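Long-range contacts in SufC protein (Thermus thermophilus, PDB 2D2E), which binds and hydrolyses ATP as a cytoplasmic ABC-type ATPase and probably serves iron-sulfur cluster assembly: residues A[20-25]-A[215-220]; A[31-36]-A[209-214]; A[41-46]-A[197-202]. All blocks are in the same frame, centred on the assembly; numbering follows the deposited sequence. Where two conformers were deposited one is given.

Contact 1. Residues A[20-25]-A[215-220]; sequences KGVNLV and HVMMDG
Leu24 and His215 meet where two sheets lie face to face, and the leucine shows how a branched side chain settles on an aromatic ring. Its CB points toward segment 215-220. With CG anti to the backbone N (chi1 -162°), the branch point itself is carried onto the imidazole, and Leu24 CG stands 3.7 Å from the centroid of the His215 ring, a CH-pi contact over its face. The two methyls then spread over the same face: Leu24 CD1 lies 4.1 Å from His215 CG, and Leu24 CD2 lies 3.8 Å from His215 NE2. Both ring nitrogens have partners. A water in the ring plane joins His215 ND1 to the carbonyl O of Asn23, while NE2 is hydrogen-bonded to His32, so the imidazole is fixed in rotation.

At the other end the backbones come together. Lys20 N donates to Gly220 O at 2.7 Å, and Val22 CG2 rests 3.5 Å from that same oxygen. Between the two ends Val22 CG1 packs loosely on Met217 CE. Strand 16-27 is interrupted here by a G1 beta bulge, Gly21 and Val22 sharing Leu9 as their partner.

The strand segments run nearly antiparallel, with axes 9.3 Å apart, and thus belong to different layers: the contact joins the antiparallel sheet to the core sheet of the ABC ATPase fold, with Met217 beside Gly41 and Lys42 of the ADP site. Leu34 of strand 31-35 touches Leu24, His215 and Met217, whereas Val216 and Met218 turn to helix 239-244, with helix 228-237 also packed on Val216.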
# COMPACT_ATOMS: atom_id res chain seq x y z
N LYS A 20 9.06 15.46 -8.90
CA LYS A 20 9.72 16.01 -10.08
C LYS A 20 9.99 15.01 -11.18
O LYS A 20 11.14 14.78 -11.54
CB LYS A 20 11.02 16.68 -9.62
CG LYS A 20 10.77 17.86 -8.66
CD LYS A 20 12.06 18.36 -8.00
CE LYS A 20 11.77 19.54 -7.10
NZ LYS A 20 12.96 19.91 -6.27
N GLY A 21 8.91 14.43 -11.72
CA GLY A 21 9.05 13.49 -12.82
C GLY A 21 9.26 12.05 -12.37
O GLY A 21 10.27 11.44 -12.67
N VAL A 22 8.27 11.54 -11.64
CA VAL A 22 8.31 10.19 -11.11
C VAL A 22 7.94 9.18 -12.19
O VAL A 22 6.93 9.33 -12.85
CB VAL A 22 7.30 10.03 -9.95
CG1 VAL A 22 7.30 8.57 -9.45
CG2 VAL A 22 7.68 10.95 -8.79
N ASN A 23 8.81 8.19 -12.39
CA ASN A 23 8.55 7.11 -13.34
C ASN A 23 8.75 5.84 -12.52
O ASN A 23 9.85 5.58 -12.06
CB ASN A 23 9.52 7.17 -14.50
CG ASN A 23 9.23 8.34 -15.41
OD1 ASN A 23 8.14 8.44 -15.97
ND2 ASN A 23 10.19 9.26 -15.52
N LEU A 24 7.68 5.06 -12.35
CA LEU A 24 7.75 3.85 -11.54
C LEU A 24 6.71 2.87 -12.04
O LEU A 24 5.53 3.18 -12.06
CB LEU A 24 7.45 4.22 -10.07
CG LEU A 24 7.87 3.24 -8.95
CD1 LEU A 24 7.88 3.96 -7.61
CD2 LEU A 24 6.92 2.06 -8.90
N VAL A 25 7.15 1.68 -12.44
CA VAL A 25 6.25 0.64 -12.95
C VAL A 25 6.26 -0.61 -12.07
O VAL A 25 7.33 -1.13 -11.77
CB VAL A 25 6.66 0.18 -14.38
CG1 VAL A 25 5.81 -0.98 -14.84
CG2 VAL A 25 6.49 1.33 -15.36
N HIS A 215 13.04 0.65 -5.80
CA HIS A 215 13.15 1.99 -6.43
C HIS A 215 13.56 2.92 -5.30
O HIS A 215 13.04 2.80 -4.19
CB HIS A 215 11.78 2.46 -6.94
CG HIS A 215 11.11 1.48 -7.85
ND1 HIS A 215 11.13 1.60 -9.23
CD2 HIS A 215 10.39 0.37 -7.57
CE1 HIS A 215 10.45 0.60 -9.76
NE2 HIS A 215 9.99 -0.16 -8.78
N VAL A 216 14.49 3.85 -5.56
CA VAL A 216 14.88 4.79 -4.50
C VAL A 216 14.59 6.21 -4.97
O VAL A 216 15.02 6.63 -6.06
CB VAL A 216 16.37 4.69 -4.15
CG1 VAL A 216 16.66 5.58 -2.92
CG2 VAL A 216 16.76 3.26 -3.87
N MET A 217 13.86 6.95 -4.14
CA MET A 217 13.48 8.32 -4.48
C MET A 217 14.21 9.40 -3.70
O MET A 217 14.22 9.39 -2.47
CB MET A 217 11.95 8.50 -4.30
CG MET A 217 11.41 9.86 -4.76
SD MET A 217 9.58 9.97 -4.83
CE MET A 217 9.18 8.47 -5.53
N MET A 218 14.83 10.32 -4.43
CA MET A 218 15.51 11.46 -3.83
C MET A 218 15.16 12.67 -4.67
O MET A 218 15.05 12.59 -5.90
CB MET A 218 17.01 11.27 -3.84
CG MET A 218 17.46 10.08 -3.00
SD MET A 218 19.26 10.03 -3.06
CE MET A 218 19.56 8.53 -2.25
N ASP A 219 14.99 13.79 -3.99
CA ASP A 219 14.65 15.05 -4.65
C ASP A 219 13.46 14.90 -5.61
O ASP A 219 13.50 15.37 -6.75
CB ASP A 219 15.88 15.61 -5.38
CG ASP A 219 17.01 15.98 -4.43
OD1 ASP A 219 16.75 16.69 -3.43
OD2 ASP A 219 18.17 15.57 -4.66
N GLY A 220 12.43 14.20 -5.15
CA GLY A 220 11.22 14.05 -5.95
C GLY A 220 11.21 13.15 -7.17
O GLY A 220 10.27 13.20 -7.94
O HOH W 1 11.51 3.37 -11.43

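Contact 2. Residues A[31-36]-A[209-214]; sequences VHALMG and IQPDKV
In the mixed core sheet of the ATPase, strand 31-35 and strand 213-218 lie side by side and parallel, with Ala33 paired to Val214. Ala33 N donates to Lys213 O at 3.0 Å. Just before this bridge Asp212 engages both the N-H and the carbonyl of Val31. Val31 N-H meets Asp212 OD2 at 2.9 Å in an almost straight bond (170°), and Asp212 N returns a bond of 2.8 Å to Val31 O. The aspartate has its CG beside its own backbone N (chi1 -64°), which puts carboxylate and N-H on the same side toward Val31, so that main chain and side chain grip one residue together. Lys213 N, by contrast, is buried here without a partner.

One face of the sheet carries His32 and Lys213. The lysine CB sits over the centre of the imidazole, 3.5 Å from the His32 ring centroid, in a CH-pi contact, and CD follows along near ND1 and CE1 before the chain leads away. NE2 of the ring is hydrogen-bonded to Glu30 and ND1 to His215, so the imidazole is held at both nitrogens.

The apolar contacts continue with Ala33 CB, which touches Pro211 CB at 4.1 Å, and with Met35 SD, which reaches Val214 CG1 at 4.1 Å. Val31 CG1 and Ile209 CG2 lie 3.8 Å apart, their side chains crossing at about a right angle, and both residues also pack on helix 176-189.

Strand 31-35 occupies the middle of the sheet and ends at Gly36, the first glycine of the Walker A sequence; a central parallel strand feeding the phosphate-binding loop is the hallmark of P-loop NTPases.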
# COMPACT_ATOMS: atom_id res chain seq x y z
N VAL A 31 6.05 -7.62 -6.38
CA VAL A 31 6.01 -6.80 -5.16
C VAL A 31 7.29 -5.97 -5.19
O VAL A 31 8.40 -6.49 -5.20
CB VAL A 31 5.99 -7.66 -3.88
CG1 VAL A 31 6.06 -6.74 -2.65
CG2 VAL A 31 4.72 -8.49 -3.82
N HIS A 32 7.11 -4.66 -5.25
CA HIS A 32 8.25 -3.74 -5.28
C HIS A 32 8.32 -2.90 -4.01
O HIS A 32 7.32 -2.77 -3.28
CB HIS A 32 8.12 -2.79 -6.45
CG HIS A 32 8.30 -3.45 -7.78
ND1 HIS A 32 8.59 -2.73 -8.92
CD2 HIS A 32 8.21 -4.74 -8.16
CE1 HIS A 32 8.66 -3.56 -9.95
NE2 HIS A 32 8.43 -4.79 -9.51
N ALA A 33 9.50 -2.34 -3.79
CA ALA A 33 9.75 -1.44 -2.66
C ALA A 33 10.09 -0.04 -3.19
O ALA A 33 10.74 0.09 -4.25
CB ALA A 33 10.95 -1.98 -1.82
N LEU A 34 9.64 1.01 -2.47
CA LEU A 34 9.98 2.39 -2.81
C LEU A 34 10.59 2.95 -1.52
O LEU A 34 9.91 3.10 -0.51
CB LEU A 34 8.74 3.23 -3.17
CG LEU A 34 9.06 4.72 -3.41
CD1 LEU A 34 10.13 4.93 -4.49
CD2 LEU A 34 7.77 5.42 -3.78
N MET A 35 11.89 3.22 -1.59
CA MET A 35 12.65 3.73 -0.45
C MET A 35 13.11 5.15 -0.72
O MET A 35 12.97 5.67 -1.83
CB MET A 35 13.88 2.84 -0.22
CG MET A 35 13.53 1.41 0.10
SD MET A 35 15.00 0.45 0.50
CE MET A 35 15.47 1.20 2.05
N GLY A 36 13.64 5.79 0.31
CA GLY A 36 14.15 7.13 0.12
C GLY A 36 14.24 7.88 1.43
O GLY A 36 13.73 7.42 2.45
N ILE A 209 9.44 -9.18 3.53
CA ILE A 209 8.76 -9.12 2.23
C ILE A 209 9.88 -8.95 1.22
O ILE A 209 10.36 -7.84 1.03
CB ILE A 209 7.84 -7.86 2.07
CG1 ILE A 209 6.87 -7.74 3.24
CG2 ILE A 209 7.08 -7.96 0.76
CD1 ILE A 209 5.92 -6.52 3.16
N GLN A 210 10.30 -10.03 0.58
CA GLN A 210 11.38 -9.92 -0.40
C GLN A 210 10.85 -9.22 -1.67
O GLN A 210 9.94 -9.72 -2.33
CB GLN A 210 11.89 -11.31 -0.75
CG GLN A 210 12.90 -11.28 -1.88
CD GLN A 210 13.82 -12.48 -1.89
OE1 GLN A 210 13.95 -13.18 -0.89
NE2 GLN A 210 14.50 -12.73 -3.00
N PRO A 211 11.42 -8.06 -2.04
CA PRO A 211 10.96 -7.35 -3.24
C PRO A 211 11.61 -7.84 -4.54
O PRO A 211 12.77 -8.26 -4.55
CB PRO A 211 11.33 -5.90 -2.94
CG PRO A 211 12.64 -6.05 -2.19
CD PRO A 211 12.36 -7.24 -1.25
N ASP A 212 10.84 -7.79 -5.62
CA ASP A 212 11.34 -8.16 -6.94
C ASP A 212 12.18 -7.01 -7.48
O ASP A 212 13.09 -7.22 -8.28
CB ASP A 212 10.17 -8.42 -7.88
CG ASP A 212 9.35 -9.60 -7.43
OD1 ASP A 212 9.91 -10.72 -7.38
OD2 ASP A 212 8.18 -9.40 -7.11
N LYS A 213 11.87 -5.79 -7.03
CA LYS A 213 12.60 -4.60 -7.49
C LYS A 213 12.51 -3.53 -6.40
O LYS A 213 11.51 -3.46 -5.67
CB LYS A 213 11.98 -4.06 -8.79
CG LYS A 213 12.74 -2.87 -9.43
CD LYS A 213 12.20 -2.61 -10.83
CE LYS A 213 12.89 -1.46 -11.55
NZ LYS A 213 12.33 -1.34 -12.95
N VAL A 214 13.58 -2.76 -6.27
CA VAL A 214 13.66 -1.66 -5.32
C VAL A 214 13.87 -0.35 -6.09
O VAL A 214 14.76 -0.28 -6.95
CB VAL A 214 14.86 -1.85 -4.37
CG1 VAL A 214 15.02 -0.59 -3.48
CG2 VAL A 214 14.64 -3.10 -3.53

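Contact 3. Residues A[41-46]-A[197-202]; sequences GKSTLG and LVITHY
Ile199 meets the first turn of helix 42-50 with both arms of its side chain, and no hydrogen bond crosses the interface. Ile199 CG2 lies under the lysine stem, 3.7 Å from Lys42 CB and 3.8 Å from Lys42 CG. Ile199 CD1 reaches further along the helix, coming within 3.6 Å of Lys42 O and 3.9 Å of Gly46 CA. Gly46, having no side chain, lets this methyl come close. With an alanine in place of Ile199, both arms would be gone, and the Lys42 stem and the Gly46 backbone would probably be left over a gap.

Lys42 was modelled in two conformers; in the one described, its CG takes the crowded position between the backbone N and the carbonyl carbon (chi1 64°), which directs the stem over Ile199. Lys42 CD then passes 3.7 Å from Thr200 O, and Lys42 CE lies 4.0 Å from His201 CA.

The next shell fixes the polar ends. In this conformer Lys42 NZ is hydrogen-bonded to Asn38 and Thr170, and Ser43 OG is hydrogen-bonded to Asp168. Thr200 OG1 donates to Tyr202 O at 2.7 Å, bracing the turn that follows the strand, while Ile199 also packs on Val166 of strand 164-168.

Gly41 stands at the N-cap of the helix, and Gly41 through Thr44 bind ADP, with Lys42 and Ser43 also at magnesium sites, although this chain holds no nucleotide. Such a glycine-lysine-serine turn leading into a helix is the Walker A P-loop, and His201 probably corresponds to the H-loop histidine of ABC ATPases.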
# COMPACT_ATOMS: atom_id res chain seq x y z
N GLY A 41 9.78 12.59 -1.24
CA GLY A 41 8.69 12.28 -2.14
C GLY A 41 7.98 10.94 -2.08
O GLY A 41 6.86 10.82 -2.56
N LYS A 42 8.61 9.94 -1.47
CA LYS A 42 8.00 8.61 -1.42
C LYS A 42 6.61 8.57 -0.80
O LYS A 42 5.69 7.94 -1.35
CB LYS A 42 8.94 7.62 -0.70
CG LYS A 42 9.19 7.94 0.78
CD LYS A 42 10.07 6.88 1.45
CE LYS A 42 10.55 7.34 2.84
NZ LYS A 42 9.43 7.72 3.77
N SER A 43 6.44 9.23 0.34
CA SER A 43 5.15 9.21 1.00
C SER A 43 4.15 10.13 0.32
O SER A 43 2.96 9.84 0.35
CB SER A 43 5.30 9.54 2.49
OG SER A 43 5.95 8.47 3.17
N THR A 44 4.65 11.20 -0.30
CA THR A 44 3.78 12.10 -1.04
C THR A 44 3.21 11.32 -2.23
O THR A 44 2.02 11.45 -2.57
CB THR A 44 4.54 13.33 -1.51
OG1 THR A 44 4.80 14.18 -0.38
CG2 THR A 44 3.74 14.12 -2.56
N LEU A 45 4.05 10.48 -2.85
CA LEU A 45 3.57 9.67 -3.98
C LEU A 45 2.44 8.76 -3.52
O LEU A 45 1.42 8.60 -4.21
CB LEU A 45 4.71 8.82 -4.57
CG LEU A 45 4.25 7.86 -5.69
CD1 LEU A 45 3.74 8.64 -6.89
CD2 LEU A 45 5.42 6.98 -6.12
N GLY A 46 2.59 8.16 -2.34
CA GLY A 46 1.54 7.30 -1.83
C GLY A 46 0.23 8.05 -1.62
O GLY A 46 -0.82 7.51 -1.90
N LEU A 197 3.31 -2.16 -3.92
CA LEU A 197 4.44 -1.25 -3.77
C LEU A 197 4.49 -0.98 -2.27
O LEU A 197 3.54 -0.44 -1.71
CB LEU A 197 4.19 0.06 -4.54
CG LEU A 197 5.33 1.10 -4.44
CD1 LEU A 197 6.61 0.56 -5.07
CD2 LEU A 197 4.92 2.40 -5.10
N VAL A 198 5.60 -1.35 -1.63
CA VAL A 198 5.78 -1.13 -0.20
C VAL A 198 6.70 0.08 -0.08
O VAL A 198 7.85 0.05 -0.59
CB VAL A 198 6.42 -2.37 0.45
CG1 VAL A 198 6.68 -2.15 1.93
CG2 VAL A 198 5.51 -3.57 0.25
N ILE A 199 6.20 1.14 0.55
CA ILE A 199 6.96 2.37 0.73
C ILE A 199 7.56 2.34 2.12
O ILE A 199 6.86 2.07 3.10
CB ILE A 199 6.02 3.61 0.56
CG1 ILE A 199 5.41 3.55 -0.84
CG2 ILE A 199 6.80 4.93 0.78
CD1 ILE A 199 4.33 4.61 -1.08
N THR A 200 8.86 2.59 2.23
CA THR A 200 9.50 2.51 3.53
C THR A 200 10.78 3.33 3.55
O THR A 200 11.38 3.60 2.49
CB THR A 200 9.83 1.01 3.81
OG1 THR A 200 10.38 0.85 5.12
CG2 THR A 200 10.83 0.48 2.80
N HIS A 201 11.19 3.77 4.74
CA HIS A 201 12.44 4.49 4.88
C HIS A 201 13.52 3.47 5.25
O HIS A 201 14.61 3.45 4.68
CB HIS A 201 12.35 5.54 6.00
CG HIS A 201 13.62 6.29 6.21
ND1 HIS A 201 14.43 6.11 7.30
CD2 HIS A 201 14.27 7.17 5.40
CE1 HIS A 201 15.52 6.85 7.17
NE2 HIS A 201 15.45 7.50 6.03
N TYR A 202 13.19 2.59 6.20
CA TYR A 202 14.12 1.55 6.64
C TYR A 202 14.01 0.31 5.78
O TYR A 202 12.94 -0.04 5.30
CB TYR A 202 13.82 1.11 8.08
CG TYR A 202 14.09 2.17 9.09
CD1 TYR A 202 13.03 2.79 9.77
CD2 TYR A 202 15.38 2.58 9.38
CE1 TYR A 202 13.26 3.79 10.71
CE2 TYR A 202 15.63 3.59 10.32
CZ TYR A 202 14.56 4.18 10.98
OH TYR A 202 14.80 5.15 11.93

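From the N terminus the chain passes through 20-25, 31-36 and 41-46 in turn, then meets their partners in reverse order: 197-202, 209-214 and 215-220. Contact 3 therefore closes the innermost loop, contact 2 a wider one around it, and contact 1 the widest; all three nest and none crosses. Contact 2 lies within the core sheet, contact 1 sets the antiparallel sheet against it, and contact 3 lays the P-loop helix on it. They also touch one another: backbone hydrogen bonds probably join 31-36 to strand 195-199 and to 215-220, while Met217 packs on Gly41 and Gly36 on Lys42, so the nucleotide-binding loop is tied to both outer closures.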